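Local coordinates for clostripain-related protein (Bacteroides thetaiotaomicron, PDB 6NAG) that is probably a secreted cysteine protease of the C11 (clostripain) family, hydrolysing peptide bonds in its substrates, at residues K58-E63 and H73-N78; E39-K44 and L64-G69; S107-C112 and Y173-D178. The protein carries 1 engineered substitution. One frame throughout, in Å; residues are numbered along the deposited sequence.

Overall arrangement
Contacts 1 and 2 lie at one edge of the mixed sheet and contact 3 near the centre of the molecule, on central strands of the same sheet. Contact 1 (58-63 with 73-78) is an antiparallel hairpin pairing, partly buried, with Thr60, Phe62 and His73 lining a pocket that holds a proline. Contact 2 (39-44 with 64-69) is a surface contact farther along strand 58-67, where a loop leans on a tyrosine ring without direct hydrogen bonds. The two touch through a Lys74-Glu67 salt bridge and His73-Leu64 packing. Contact 3 (107-112 with 173-178) is fully buried and joins parallel strands with mainly apolar side chains; its centre lies about 18 Å from the centre of contact 1.

Contact 1: K58-E63 and H73-N78; sequences KATLFE and HKTLKN. With PRO (proline), chain C.
Strands 58-63 and 73-78 pair as an antiparallel beta hairpin, their short axes 4.3 Å apart at closest. A classic beta bulge interrupts the ladder: Leu76 and Lys77 both face Leu61, whose O accepts from Leu76 N (2.7 Å) and, at greater length, from Lys77 N (3.1 Å). Beyond it the register has slipped by one, and Glu63 and Lys74 exchange both backbone bonds.

On one face Phe62 and His73 stand side by side, their rings at 16° but slid until they scarcely overlap. With chi1 at 65°, Phe62 CG sits between its backbone N and carbonyl carbon, which puts Phe62 CD1 3.7 Å from CD of the bound proline, whose N lies over one ring face; the proline O meets the edge of the His73 ring. His73 NE2 is held by Glu35.

On the face of Leu61, Lys77, Glu63 and Lys74, Leu61 CD2 touches Leu76 CD1, and Lys77 NZ salt-bridges Asp96. Glu63 OE1, salt-bridged to Arg47, stays 4.4 Å from Lys74 NZ; a water joins them, weakly to the lysine. Back on the Phe62 face, Thr60 OG1 donates to Asn78 OD1 at 2.8 Å, tilted 17° from the carbonyl plane.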
loop_
_atom_site.group_PDB
_atom_site.type_symbol
_atom_site.label_atom_id
_atom_site.label_comp_id
_atom_site.label_asym_id
_atom_site.label_seq_id
_atom_site.Cartn_x
_atom_site.Cartn_y
_atom_site.Cartn_z
ATOM N N LYS A 58 -8.997 23.277 -7.146
ATOM C CA LYS A 58 -8.770 23.650 -5.753
ATOM C C LYS A 58 -9.661 22.852 -4.806
ATOM O O LYS A 58 -10.845 22.651 -5.077
ATOM C CB LYS A 58 -9.004 25.150 -5.559
ATOM C CG LYS A 58 -8.042 26.033 -6.340
ATOM C CD LYS A 58 -8.412 27.498 -6.224
ATOM C CE LYS A 58 -7.421 28.386 -6.955
ATOM N NZ LYS A 58 -7.376 28.088 -8.412
ATOM N N ALA A 59 -9.088 22.403 -3.693
ATOM C CA ALA A 59 -9.821 21.583 -2.735
ATOM C C ALA A 59 -9.380 21.851 -1.299
ATOM O O ALA A 59 -8.329 22.444 -1.062
ATOM C CB ALA A 59 -9.652 20.112 -3.068
ATOM N N THR A 60 -10.189 21.401 -0.346
ATOM C CA THR A 60 -9.907 21.612 1.068
ATOM C C THR A 60 -10.255 20.378 1.896
ATOM O O THR A 60 -11.315 19.780 1.719
ATOM C CB THR A 60 -10.683 22.826 1.621
ATOM O OG1 THR A 60 -10.316 24.004 0.893
ATOM C CG2 THR A 60 -10.381 23.039 3.096
ATOM N N LEU A 61 -9.351 19.999 2.794
ATOM C CA LEU A 61 -9.604 18.917 3.736
ATOM C C LEU A 61 -9.949 19.490 5.108
ATOM O O LEU A 61 -9.181 20.271 5.668
ATOM C CB LEU A 61 -8.388 17.995 3.839
ATOM C CG LEU A 61 -8.561 16.722 4.670
ATOM C CD1 LEU A 61 -9.410 15.710 3.919
ATOM C CD2 LEU A 61 -7.214 16.128 5.046
ATOM N N PHE A 62 -11.105 19.110 5.644
ATOM C CA PHE A 62 -11.521 19.600 6.954
ATOM C C PHE A 62 -12.256 18.532 7.759
ATOM O O PHE A 62 -12.588 17.467 7.241
ATOM C CB PHE A 62 -12.396 20.850 6.808
ATOM C CG PHE A 62 -13.710 20.603 6.120
ATOM C CD1 PHE A 62 -13.789 20.560 4.738
ATOM C CD2 PHE A 62 -14.870 20.433 6.858
ATOM C CE1 PHE A 62 -14.996 20.340 4.107
ATOM C CE2 PHE A 62 -16.080 20.212 6.231
ATOM C CZ PHE A 62 -16.143 20.166 4.854
ATOM N N GLU A 63 -12.508 18.830 9.030
ATOM C CA GLU A 63 -13.125 17.872 9.938
ATOM C C GLU A 63 -14.420 18.401 10.547
ATOM O O GLU A 63 -14.509 19.571 10.913
ATOM C CB GLU A 63 -12.142 17.499 11.054
ATOM C CG GLU A 63 -12.734 16.625 12.150
ATOM C CD GLU A 63 -11.714 16.222 13.195
ATOM O OE1 GLU A 63 -10.565 16.705 13.126
ATOM O OE2 GLU A 63 -12.061 15.421 14.087
ATOM N N HIS A 73 -16.636 23.333 11.945
ATOM C CA HIS A 73 -15.729 23.020 10.847
ATOM C C HIS A 73 -14.290 23.317 11.250
ATOM O O HIS A 73 -13.977 24.420 11.696
ATOM C CB HIS A 73 -16.091 23.815 9.592
ATOM C CG HIS A 73 -17.367 23.380 8.944
ATOM N ND1 HIS A 73 -17.591 23.501 7.588
ATOM C CD2 HIS A 73 -18.490 22.831 9.462
ATOM C CE1 HIS A 73 -18.795 23.042 7.300
ATOM N NE2 HIS A 73 -19.361 22.628 8.419
ATOM N N LYS A 74 -13.417 22.329 11.092
ATOM C CA LYS A 74 -12.007 22.504 11.410
ATOM C C LYS A 74 -11.140 22.189 10.197
ATOM O O LYS A 74 -10.904 21.025 9.879
ATOM C CB LYS A 74 -11.611 21.621 12.594
ATOM C CG LYS A 74 -12.341 21.956 13.884
ATOM C CD LYS A 74 -12.108 20.897 14.947
ATOM C CE LYS A 74 -10.642 20.808 15.332
ATOM N NZ LYS A 74 -10.398 19.727 16.326
ATOM N N THR A 75 -10.674 23.235 9.523
ATOM C CA THR A 75 -9.843 23.074 8.334
ATOM C C THR A 75 -8.508 22.425 8.684
ATOM O O THR A 75 -7.823 22.852 9.612
ATOM C CB THR A 75 -9.585 24.422 7.637
ATOM O OG1 THR A 75 -10.836 25.030 7.291
ATOM C CG2 THR A 75 -8.761 24.224 6.376
ATOM N N LEU A 76 -8.150 21.387 7.936
ATOM C CA LEU A 76 -6.916 20.653 8.184
ATOM C C LEU A 76 -5.843 20.993 7.159
ATOM O O LEU A 76 -4.685 21.219 7.512
ATOM C CB LEU A 76 -7.183 19.146 8.175
ATOM C CG LEU A 76 -8.215 18.621 9.174
ATOM C CD1 LEU A 76 -8.480 17.142 8.944
ATOM C CD2 LEU A 76 -7.755 18.869 10.601
ATOM N N LYS A 77 -6.233 21.033 5.890
ATOM C CA LYS A 77 -5.279 21.208 4.802
ATOM C C LYS A 77 -5.967 21.651 3.514
ATOM O O LYS A 77 -7.091 21.241 3.230
ATOM C CB LYS A 77 -4.511 19.902 4.569
ATOM C CG LYS A 77 -3.408 19.983 3.531
ATOM C CD LYS A 77 -2.696 18.649 3.394
ATOM C CE LYS A 77 -1.526 18.743 2.430
ATOM N NZ LYS A 77 -0.797 17.451 2.323
ATOM N N ASN A 78 -5.290 22.496 2.743
ATOM C CA ASN A 78 -5.788 22.905 1.435
ATOM C C ASN A 78 -4.957 22.283 0.319
ATOM O O ASN A 78 -3.826 21.853 0.545
ATOM C CB ASN A 78 -5.789 24.429 1.311
ATOM C CG ASN A 78 -6.759 25.091 2.267
ATOM O OD1 ASN A 78 -7.959 25.151 2.008
ATOM N ND2 ASN A 78 -6.240 25.599 3.377
HETATM N N PRO C . -15.112 24.692 4.501
HETATM C CA PRO C . -16.083 25.358 3.627
HETATM C C PRO C . -17.428 24.638 3.598
HETATM O O PRO C . -17.497 23.416 3.733
HETATM C CB PRO C . -15.408 25.306 2.253
HETATM C CG PRO C . -14.522 24.113 2.322
HETATM C CD PRO C . -14.018 24.068 3.736
HETATM O OXT PRO C . -18.477 25.262 3.438
HETATM O O HOH W 1 -8.571 18.548 13.971
#

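Contact 2: E39-K44 and L64-G69; sequences EKNILK and LAYENG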
loop_
_atom_site.group_PDB
_atom_site.type_symbol
_atom_site.label_atom_id
_atom_site.label_comp_id
_atom_site.label_asym_id
_atom_site.label_seq_id
_atom_site.Cartn_x
_atom_site.Cartn_y
_atom_site.Cartn_z
ATOM N N GLU A 39 -24.337 17.558 15.242
ATOM C CA GLU A 39 -24.957 18.525 16.142
ATOM C C GLU A 39 -25.631 17.853 17.338
ATOM O O GLU A 39 -25.733 18.441 18.415
ATOM C CB GLU A 39 -25.978 19.368 15.373
ATOM C CG GLU A 39 -26.604 20.496 16.175
ATOM C CD GLU A 39 -25.600 21.562 16.559
ATOM O OE1 GLU A 39 -24.649 21.789 15.781
ATOM O OE2 GLU A 39 -25.763 22.173 17.636
ATOM N N LYS A 40 -26.081 16.617 17.145
ATOM C CA LYS A 40 -26.817 15.897 18.178
ATOM C C LYS A 40 -25.901 15.160 19.153
ATOM O O LYS A 40 -26.358 14.284 19.888
ATOM C CB LYS A 40 -27.787 14.905 17.536
ATOM C CG LYS A 40 -28.819 15.545 16.624
ATOM C CD LYS A 40 -29.678 14.491 15.947
ATOM C CE LYS A 40 -30.697 15.123 15.015
ATOM N NZ LYS A 40 -31.535 14.095 14.340
ATOM N N ASN A 41 -24.619 15.519 19.152
ATOM C CA ASN A 41 -23.627 14.907 20.035
ATOM C C ASN A 41 -23.596 13.386 19.886
ATOM O O ASN A 41 -23.656 12.650 20.870
ATOM C CB ASN A 41 -23.899 15.295 21.492
ATOM C CG ASN A 41 -22.733 14.982 22.412
ATOM O OD1 ASN A 41 -21.586 14.898 21.973
ATOM N ND2 ASN A 41 -23.022 14.808 23.695
ATOM N N ILE A 42 -23.504 12.923 18.644
ATOM C CA ILE A 42 -23.543 11.496 18.349
ATOM C C ILE A 42 -22.136 10.900 18.300
ATOM O O ILE A 42 -21.920 9.760 18.717
ATOM C CB ILE A 42 -24.287 11.230 17.021
ATOM C CG1 ILE A 42 -25.780 11.512 17.200
ATOM C CG2 ILE A 42 -24.081 9.799 16.549
ATOM C CD1 ILE A 42 -26.643 11.063 16.042
ATOM N N LEU A 43 -21.179 11.681 17.809
ATOM C CA LEU A 43 -19.787 11.242 17.744
ATOM C C LEU A 43 -19.240 10.897 19.126
ATOM O O LEU A 43 -19.287 11.714 20.044
ATOM C CB LEU A 43 -18.915 12.319 17.094
ATOM C CG LEU A 43 -19.162 12.623 15.616
ATOM C CD1 LEU A 43 -18.255 13.747 15.143
ATOM C CD2 LEU A 43 -18.952 11.376 14.775
ATOM N N LYS A 44 -18.726 9.680 19.265
ATOM C CA LYS A 44 -18.145 9.230 20.525
ATOM C C LYS A 44 -16.660 8.923 20.356
ATOM O O LYS A 44 -15.804 9.679 20.813
ATOM C CB LYS A 44 -18.885 7.999 21.049
ATOM N N LEU A 64 -15.422 17.533 10.641
ATOM C CA LEU A 64 -16.637 17.837 11.387
ATOM C C LEU A 64 -16.517 17.286 12.801
ATOM O O LEU A 64 -16.425 16.074 12.994
ATOM C CB LEU A 64 -17.872 17.255 10.698
ATOM C CG LEU A 64 -18.300 17.866 9.365
ATOM C CD1 LEU A 64 -19.622 17.268 8.910
ATOM C CD2 LEU A 64 -18.402 19.375 9.477
ATOM N N ALA A 65 -16.512 18.173 13.788
ATOM C CA ALA A 65 -16.372 17.755 15.178
ATOM C C ALA A 65 -17.433 18.393 16.065
ATOM O O ALA A 65 -18.140 19.309 15.647
ATOM C CB ALA A 65 -14.982 18.094 15.691
ATOM N N TYR A 66 -17.541 17.896 17.293
ATOM C CA TYR A 66 -18.496 18.425 18.257
ATOM C C TYR A 66 -17.766 19.013 19.457
ATOM O O TYR A 66 -17.248 18.282 20.300
ATOM C CB TYR A 66 -19.467 17.332 18.706
ATOM C CG TYR A 66 -20.571 17.819 19.618
ATOM C CD1 TYR A 66 -21.732 18.376 19.097
ATOM C CD2 TYR A 66 -20.458 17.714 20.997
ATOM C CE1 TYR A 66 -22.746 18.818 19.924
ATOM C CE2 TYR A 66 -21.467 18.155 21.833
ATOM C CZ TYR A 66 -22.608 18.706 21.291
ATOM O OH TYR A 66 -23.616 19.144 22.119
ATOM N N GLU A 67 -17.723 20.339 19.525
ATOM C CA GLU A 67 -17.021 21.028 20.600
ATOM C C GLU A 67 -17.858 22.172 21.161
ATOM O O GLU A 67 -18.444 22.950 20.408
ATOM C CB GLU A 67 -15.669 21.548 20.103
ATOM C CG GLU A 67 -14.677 20.446 19.758
ATOM C CD GLU A 67 -13.487 20.951 18.968
ATOM O OE1 GLU A 67 -13.324 22.185 18.855
ATOM O OE2 GLU A 67 -12.713 20.115 18.457
ATOM N N ASN A 68 -17.906 22.258 22.489
ATOM C CA ASN A 68 -18.671 23.282 23.198
ATOM C C ASN A 68 -20.150 23.294 22.819
ATOM O O ASN A 68 -20.740 24.353 22.612
ATOM C CB ASN A 68 -18.061 24.666 22.958
ATOM C CG ASN A 68 -16.650 24.781 23.500
ATOM O OD1 ASN A 68 -16.239 24.008 24.365
ATOM N ND2 ASN A 68 -15.899 25.753 22.993
ATOM N N GLY A 69 -20.739 22.105 22.730
ATOM C CA GLY A 69 -22.165 21.969 22.487
ATOM C C GLY A 69 -22.616 22.348 21.089
ATOM O O GLY A 69 -23.805 22.560 20.854
HETATM O O HOH W 2 -26.403 18.784 21.630
#
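Tyr66, Asn41 and Leu43 carry this contact, in that order of buried surface. The tyrosine leaves strand 58-67 toward the loop 39-44, its CG anti to the backbone N (chi1 -175°), which lays the ring against the chain of Asn41. Asn41 CB rests over one ring face, 3.9 Å from the Tyr66 centroid and 21° off the ring normal, a CH-pi contact displaced toward the rim. The asparagine amide continues along the same ring: its plane is within 19° of the ring plane, and Asn41 OD1 comes near Tyr66 CD2 and CE2, so the amide lies nearly parallel to the ring but over its CD2-CE2 rim, although the side chains cross at about a right angle.

The hydroxyl reaches the loop's polar atoms through a water, which lies 2.9 Å from Tyr66 OH and makes a weak bond to Glu39 O. The Glu39 carboxylate swings back toward the hairpin turn, OE1 bonded to Ser71 OG and salt-bridged to Lys70.

CB of Leu43 points toward strand 58-67, and Leu43 CD1 reaches Leu64 O at 3.7 Å. Leu43 also packs on Val38 of helix 24-38 and Ile48 of strand 46-53; Tyr66 too packs on Val38.

With the ring of Tyr66 cut back to an alanine, Asn41 CB would lose its aromatic face and the bridging water its phenol partner, which is likely to leave the loop freer to move.

The whole is surface packing in an alpha/beta fold: the loop linking helix 24-38 to strand 46-53 is laid against the end of a beta hairpin at the sheet's edge.

Contact 3: S107-C112 and Y173-D178; sequences SMVIGC and YILFDD
Met108 and Ile174, Val109 and Leu175, and Ile110 and Phe176 are paired across two neighbouring parallel strands, the centre of an alpha/beta sheet of the clan CD protease type. The short axes run 4.7 Å apart at 14°. Bonds alternate in the parallel pattern: Met108 N to Tyr173 O, Leu175 N to Met108 O (2.9 Å), Ile110 N to Leu175 O, then Asp177 N to Ile110 O.

On one face, Ile110 CD1 touches both Ile174 CG2 (3.9 Å) and Phe176 CE1 (3.8 Å). On the other, Val109 CG1 meets Leu175 CD2 at 4.1 Å.

Farther out, helix 157-166 lies on the Ile110 face, where Leu160 touches Met108, Ile110 and Phe176; chain order makes it part of a beta-alpha-beta crossover. Strands 11-17 and 194-199 flank the pair. In clan CD relatives the catalytic histidine and cysteine follow strands like these, consistent with a site near their C-terminal ends. Asp177, centre of an inverse gamma turn there, has OD2 bonded to Tyr211 OH and Met209 N.

At the opposite end, Tyr173 OH bonds Leu218 O. Tyr173 CG stands between its backbone N and carbonyl carbon (chi1 62°), turning the ring's face to Ser107 CB, 3.7 Å from the Tyr173 centroid.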
loop_
_atom_site.group_PDB
_atom_site.type_symbol
_atom_site.label_atom_id
_atom_site.label_comp_id
_atom_site.label_asym_id
_atom_site.label_seq_id
_atom_site.Cartn_x
_atom_site.Cartn_y
_atom_site.Cartn_z
ATOM N N SER A 107 -13.466 4.364 6.818
ATOM C CA SER A 107 -14.556 4.188 5.869
ATOM C C SER A 107 -14.560 5.334 4.871
ATOM O O SER A 107 -13.977 6.386 5.125
ATOM C CB SER A 107 -15.899 4.103 6.590
ATOM O OG SER A 107 -15.982 2.917 7.358
ATOM N N MET A 108 -15.222 5.132 3.738
ATOM C CA MET A 108 -15.181 6.115 2.667
ATOM C C MET A 108 -16.560 6.373 2.068
ATOM O O MET A 108 -17.269 5.445 1.685
ATOM C CB MET A 108 -14.210 5.656 1.577
ATOM C CG MET A 108 -13.723 6.765 0.667
ATOM S SD MET A 108 -12.288 6.258 -0.297
ATOM C CE MET A 108 -11.971 7.750 -1.235
ATOM N N VAL A 109 -16.930 7.647 1.998
ATOM C CA VAL A 109 -18.172 8.055 1.356
ATOM C C VAL A 109 -17.852 8.912 0.138
ATOM O O VAL A 109 -17.383 10.041 0.269
ATOM C CB VAL A 109 -19.084 8.840 2.316
ATOM C CG1 VAL A 109 -20.340 9.298 1.596
ATOM C CG2 VAL A 109 -19.437 7.990 3.526
ATOM N N ILE A 110 -18.102 8.366 -1.049
ATOM C CA ILE A 110 -17.748 9.046 -2.288
ATOM C C ILE A 110 -18.972 9.639 -2.977
ATOM O O ILE A 110 -19.932 8.929 -3.273
ATOM C CB ILE A 110 -17.037 8.092 -3.264
ATOM C CG1 ILE A 110 -15.847 7.421 -2.576
ATOM C CG2 ILE A 110 -16.595 8.837 -4.516
ATOM C CD1 ILE A 110 -15.102 6.455 -3.459
ATOM N N GLY A 111 -18.925 10.944 -3.230
ATOM C CA GLY A 111 -20.013 11.641 -3.891
ATOM C C GLY A 111 -19.580 12.331 -5.172
ATOM O O GLY A 111 -18.703 13.193 -5.155
ATOM N N CYS A 112 -20.203 11.938 -6.280
ATOM C CA CYS A 112 -19.951 12.507 -7.604
ATOM C C CYS A 112 -20.930 11.921 -8.609
ATOM O O CYS A 112 -21.940 11.330 -8.231
ATOM C CB CYS A 112 -18.517 12.237 -8.073
ATOM S SG CYS A 112 -17.404 13.660 -8.030
ATOM N N TYR A 173 -16.307 0.041 4.664
ATOM C CA TYR A 173 -17.264 0.112 3.571
ATOM C C TYR A 173 -16.927 1.276 2.649
ATOM O O TYR A 173 -16.230 2.210 3.040
ATOM C CB TYR A 173 -18.696 0.256 4.100
ATOM C CG TYR A 173 -18.947 1.521 4.893
ATOM C CD1 TYR A 173 -19.286 2.712 4.258
ATOM C CD2 TYR A 173 -18.856 1.524 6.278
ATOM C CE1 TYR A 173 -19.515 3.867 4.978
ATOM C CE2 TYR A 173 -19.088 2.674 7.006
ATOM C CZ TYR A 173 -19.415 3.842 6.351
ATOM O OH TYR A 173 -19.643 4.989 7.075
ATOM N N ILE A 174 -17.421 1.208 1.419
ATOM C CA ILE A 174 -17.350 2.340 0.510
ATOM C C ILE A 174 -18.754 2.681 0.038
ATOM O O ILE A 174 -19.344 1.956 -0.762
ATOM C CB ILE A 174 -16.444 2.059 -0.703
ATOM C CG1 ILE A 174 -15.005 1.811 -0.248
ATOM C CG2 ILE A 174 -16.487 3.224 -1.676
ATOM C CD1 ILE A 174 -14.048 1.516 -1.382
ATOM N N LEU A 175 -19.296 3.777 0.558
ATOM C CA LEU A 175 -20.619 4.234 0.158
ATOM C C LEU A 175 -20.519 5.134 -1.067
ATOM O O LEU A 175 -20.056 6.269 -0.983
ATOM C CB LEU A 175 -21.307 4.972 1.310
ATOM C CG LEU A 175 -22.596 5.735 0.989
ATOM C CD1 LEU A 175 -23.627 4.826 0.342
ATOM C CD2 LEU A 175 -23.163 6.373 2.245
ATOM N N PHE A 176 -20.950 4.612 -2.210
ATOM C CA PHE A 176 -20.951 5.385 -3.442
ATOM C C PHE A 176 -22.227 6.202 -3.581
ATOM O O PHE A 176 -23.268 5.683 -3.985
ATOM C CB PHE A 176 -20.788 4.471 -4.656
ATOM C CG PHE A 176 -19.360 4.249 -5.061
ATOM C CD1 PHE A 176 -18.662 5.233 -5.741
ATOM C CD2 PHE A 176 -18.721 3.055 -4.778
ATOM C CE1 PHE A 176 -17.349 5.034 -6.121
ATOM C CE2 PHE A 176 -17.409 2.850 -5.156
ATOM C CZ PHE A 176 -16.722 3.840 -5.828
ATOM N N ASP A 177 -22.141 7.483 -3.245
ATOM C CA ASP A 177 -23.250 8.401 -3.460
ATOM C C ASP A 177 -23.220 8.870 -4.911
ATOM O O ASP A 177 -23.082 10.059 -5.188
ATOM C CB ASP A 177 -23.170 9.588 -2.499
ATOM C CG ASP A 177 -24.501 10.294 -2.330
ATOM O OD1 ASP A 177 -25.398 10.089 -3.172
ATOM O OD2 ASP A 177 -24.649 11.058 -1.355
ATOM N N ASP A 178 -23.320 7.913 -5.828
ATOM C CA ASP A 178 -23.266 8.179 -7.260
ATOM C C ASP A 178 -24.305 7.326 -7.977
ATOM O O ASP A 178 -25.076 6.611 -7.340
ATOM C CB ASP A 178 -21.872 7.880 -7.821
ATOM C CG ASP A 178 -20.754 8.349 -6.910
ATOM O OD1 ASP A 178 -20.041 9.305 -7.277
ATOM O OD2 ASP A 178 -20.585 7.757 -5.824
#